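Local coordinates for protein haloacid dehalogenase-like hydrolase (Salmonella enterica subsp. enterica serovar Typhi, PDB 4EZE) that probably hydrolyses O-phosphoserine to serine and phosphate, the last step of serine biosynthesis, as a magnesium-dependent phosphatase of the haloacid dehalogenase superfamily, at residues I29-I34 with N302-E307. Residues are numbered along the deposited sequence; the frame is centred on the assembly and turned at random.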
ATOM      1  N   ILE A  29      -1.899   2.281  17.876  1.00 45.53           N
ATOM      2  CA  ILE A  29      -3.332   2.116  17.690  1.00 41.32           C
ATOM      3  C   ILE A  29      -3.738   0.693  17.992  1.00 43.66           C
ATOM      4  O   ILE A  29      -3.243  -0.257  17.371  1.00 43.78           O
ATOM      5  CB  ILE A  29      -3.758   2.399  16.236  1.00 60.93           C
ATOM      6  CG1 ILE A  29      -3.257   3.774  15.777  1.00 46.10           C
ATOM      7  CG2 ILE A  29      -5.264   2.274  16.111  1.00 50.62           C
ATOM      8  CD1 ILE A  29      -1.852   3.754  15.198  1.00 43.97           C
ATOM      9  N   THR A  30      -4.694   0.547  18.892  1.00 45.26           N
ATOM     10  CA  THR A  30      -5.076  -0.750  19.343  1.00 38.56           C
ATOM     11  C   THR A  30      -6.549  -0.796  19.721  1.00 40.80           C
ATOM     12  O   THR A  30      -7.117   0.229  20.047  1.00 47.64           O
ATOM     13  CB  THR A  30      -4.262  -1.078  20.589  1.00 57.20           C
ATOM     14  OG1 THR A  30      -4.548  -2.415  20.974  1.00 48.39           O
ATOM     15  CG2 THR A  30      -4.636  -0.127  21.734  1.00 50.72           C
ATOM     16  N   THR A  31      -7.168  -1.984  19.701  1.00 41.65           N
ATOM     17  CA  THR A  31      -8.541  -2.131  20.240  1.00 43.07           C
ATOM     18  C   THR A  31      -8.581  -2.336  21.758  1.00 57.01           C
ATOM     19  O   THR A  31      -9.659  -2.286  22.365  1.00 43.34           O
ATOM     20  CB  THR A  31      -9.294  -3.294  19.590  1.00 53.53           C
ATOM     21  OG1 THR A  31      -8.504  -4.489  19.730  1.00 42.94           O
ATOM     22  CG2 THR A  31      -9.548  -2.986  18.085  1.00 40.94           C
ATOM     23  N   GLN A  32      -7.410  -2.567  22.358  1.00 46.53           N
ATOM     24  CA  GLN A  32      -7.295  -2.778  23.796  1.00 54.90           C
ATOM     25  C   GLN A  32      -7.559  -1.467  24.535  1.00 56.45           C
ATOM     26  O   GLN A  32      -7.202  -0.395  24.041  1.00 50.19           O
ATOM     27  CB  GLN A  32      -5.905  -3.353  24.147  1.00 45.60           C
ATOM     28  CG  GLN A  32      -5.579  -3.298  25.634  1.00 54.22           C
ATOM     29  CD  GLN A  32      -4.518  -4.301  26.117  1.00 53.28           C
ATOM     30  OE1 GLN A  32      -4.658  -4.849  27.211  1.00 71.04           O
ATOM     31  NE2 GLN A  32      -3.451  -4.527  25.326  1.00 56.35           N
ATOM     32  N   ASP A  33      -8.229  -1.545  25.682  1.00 52.35           N
ATOM     33  CA  ASP A  33      -8.432  -0.366  26.529  1.00 50.80           C
ATOM     34  C   ASP A  33      -7.098   0.395  26.561  1.00 51.33           C
ATOM     35  O   ASP A  33      -6.048  -0.182  26.870  1.00 51.62           O
ATOM     36  CB  ASP A  33      -8.840  -0.811  27.950  1.00 60.66           C
ATOM     37  CG  ASP A  33      -8.924   0.353  28.945  1.00 98.09           C
ATOM     38  OD1 ASP A  33     -10.001   0.981  29.056  1.00 66.40           O
ATOM     39  OD2 ASP A  33      -7.924   0.623  29.647  1.00 74.73           O
ATOM     40  N   ILE A  34      -7.116   1.678  26.236  1.00 47.33           N
ATOM     41  CA  ILE A  34      -5.854   2.425  26.130  1.00 41.46           C
ATOM     42  C   ILE A  34      -5.048   2.577  27.434  1.00 52.12           C
ATOM     43  O   ILE A  34      -3.809   2.538  27.422  1.00 51.34           O
ATOM     44  CB  ILE A  34      -6.056   3.777  25.424  1.00 57.27           C
ATOM     45  CG1 ILE A  34      -6.497   3.530  23.979  1.00 49.29           C
ATOM     46  CG2 ILE A  34      -4.769   4.592  25.432  1.00 45.14           C
ATOM     47  CD1 ILE A  34      -6.761   4.796  23.195  1.00 71.51           C
ATOM     48  N   ASN A 302      -1.201  -3.494   9.758  1.00 35.58           N
ATOM     49  CA  ASN A 302      -1.486  -4.911   9.869  1.00 36.92           C
ATOM     50  C   ASN A 302      -2.853  -5.219  10.407  1.00 39.24           C
ATOM     51  O   ASN A 302      -3.398  -6.258  10.076  1.00 36.43           O
ATOM     52  CB  ASN A 302      -0.428  -5.605  10.751  1.00 40.75           C
ATOM     53  CG  ASN A 302       0.942  -5.532  10.133  1.00 52.91           C
ATOM     54  OD1 ASN A 302       1.056  -5.719   8.933  1.00 39.47           O
ATOM     55  ND2 ASN A 302       1.988  -5.239  10.935  1.00 37.00           N
ATOM     56  N   TYR A 303      -3.412  -4.344  11.243  1.00 45.56           N
ATOM     57  CA  TYR A 303      -4.709  -4.647  11.877  1.00 44.83           C
ATOM     58  C   TYR A 303      -5.783  -3.563  11.741  1.00 49.27           C
ATOM     59  O   TYR A 303      -6.811  -3.655  12.385  1.00 47.30           O
ATOM     60  CB  TYR A 303      -4.533  -4.959  13.378  1.00 36.65           C
ATOM     61  CG  TYR A 303      -3.510  -6.034  13.636  1.00 42.66           C
ATOM     62  CD1 TYR A 303      -3.823  -7.379  13.495  1.00 48.52           C
ATOM     63  CD2 TYR A 303      -2.222  -5.695  14.019  1.00 30.86           C
ATOM     64  CE1 TYR A 303      -2.862  -8.360  13.702  1.00 43.18           C
ATOM     65  CE2 TYR A 303      -1.269  -6.648  14.242  1.00 39.55           C
ATOM     66  CZ  TYR A 303      -1.577  -7.977  14.087  1.00 56.30           C
ATOM     67  OH  TYR A 303      -0.566  -8.890  14.321  1.00 48.47           O
ATOM     68  N   HIS A 304      -5.559  -2.524  10.944  1.00 40.90           N
ATOM     69  CA  HIS A 304      -6.586  -1.497  10.776  1.00 45.13           C
ATOM     70  C   HIS A 304      -6.643  -1.154   9.313  1.00 58.40           C
ATOM     71  O   HIS A 304      -6.140  -1.915   8.505  1.00 37.38           O
ATOM     72  CB  HIS A 304      -6.277  -0.271  11.644  1.00 38.98           C
ATOM     73  CG  HIS A 304      -6.374  -0.552  13.116  1.00 38.92           C
ATOM     74  ND1 HIS A 304      -5.329  -1.087  13.843  1.00 47.04           N
ATOM     75  CD2 HIS A 304      -7.402  -0.400  13.987  1.00 37.76           C
ATOM     76  CE1 HIS A 304      -5.709  -1.247  15.101  1.00 33.70           C
ATOM     77  NE2 HIS A 304      -6.958  -0.826  15.217  1.00 54.33           N
ATOM     78  N   GLY A 305      -7.249  -0.030   8.953  1.00 33.85           N
ATOM     79  CA  GLY A 305      -7.372   0.297   7.535  1.00 38.62           C
ATOM     80  C   GLY A 305      -6.516   1.490   7.192  1.00 35.74           C
ATOM     81  O   GLY A 305      -5.712   1.939   8.005  1.00 43.82           O
ATOM     82  N   PHE A 306      -6.694   2.006   5.990  1.00 47.07           N
ATOM     83  CA  PHE A 306      -5.895   3.111   5.495  1.00 43.11           C
ATOM     84  C   PHE A 306      -6.241   4.446   6.194  1.00 38.40           C
ATOM     85  O   PHE A 306      -5.587   5.474   5.957  1.00 40.25           O
ATOM     86  CB  PHE A 306      -6.096   3.251   3.991  1.00 40.12           C
ATOM     87  CG  PHE A 306      -5.259   2.318   3.173  1.00 37.11           C
ATOM     88  CD1 PHE A 306      -3.899   2.506   3.057  1.00 39.36           C
ATOM     89  CD2 PHE A 306      -5.838   1.269   2.500  1.00 44.42           C
ATOM     90  CE1 PHE A 306      -3.123   1.639   2.296  1.00 38.23           C
ATOM     91  CE2 PHE A 306      -5.084   0.416   1.712  1.00 34.19           C
ATOM     92  CZ  PHE A 306      -3.715   0.602   1.604  1.00 37.84           C
ATOM     93  N   GLU A 307      -7.256   4.456   7.046  1.00 37.60           N
ATOM     94  CA  GLU A 307      -7.488   5.672   7.835  1.00 34.54           C
ATOM     95  C   GLU A 307      -6.181   6.033   8.536  1.00 51.26           C
ATOM     96  O   GLU A 307      -5.868   7.221   8.702  1.00 61.71           O
ATOM     97  CB  GLU A 307      -8.649   5.516   8.818  1.00 41.34           C
ATOM     98  CG  GLU A 307      -8.376   4.580  10.000  1.00 38.79           C
ATOM     99  CD  GLU A 307      -8.532   3.116   9.632  1.00 47.20           C
ATOM    100  OE1 GLU A 307      -8.725   2.849   8.425  1.00 43.88           O
ATOM    101  OE2 GLU A 307      -8.476   2.239  10.546  1.00 48.70           O
TER
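Ile29 carries its CG2 methyl opposite the backbone N, with CG1 beside that nitrogen (chi1 -53°), and His304 turns its imidazole away from its own carbonyl carbon (chi1 -67°); together the two settings lay the methyl over one face of the ring. Ile29 CG2 stands 3.8 Å from the centroid of the His304 ring and 17° off its normal, a CH-pi contact displaced toward the NE2 and CE1 side, with His304 NE2 3.6 Å from Ile29 CG2. The longer branch of Ile29 leads away from the histidine, and the isoleucine side chain also packs on Thr67 of strand 67-75. Ile29 O lies 3.5 Å from His304 CE1, above the ring plane on the side of the methyl, a van der Waals approach at most weakly polar. Thr31 adds a looser touch, its CG2 methyl 4.4 Å from His304 NE2.

The imidazole is held from outside the pair by Asp97, whose OD2 is hydrogen-bonded to His304 ND1 and also to the backbone N of Tyr303, while its OD1 takes the backbone N of Asn302. Asp97 further shares a backbone hydrogen bond with Ile29, so one residue of strand 97-100 ties the end of strand 23-29 to the loop after strand 299-301. The contact joins the N-terminal antiparallel sheet to that loop, which follows the edge strand of the parallel sheet in the haloacid dehalogenase core, away from the metal site. On the Ile29 side the chain then bends through an ST turn, Gln32 N donating to Thr30 OG1 at 3.2 Å.

Chemically, the contact within the pair is apolar, and the polar grip on the imidazole comes from Asp97, whose carboxylate would tend to stabilise a protonated ring.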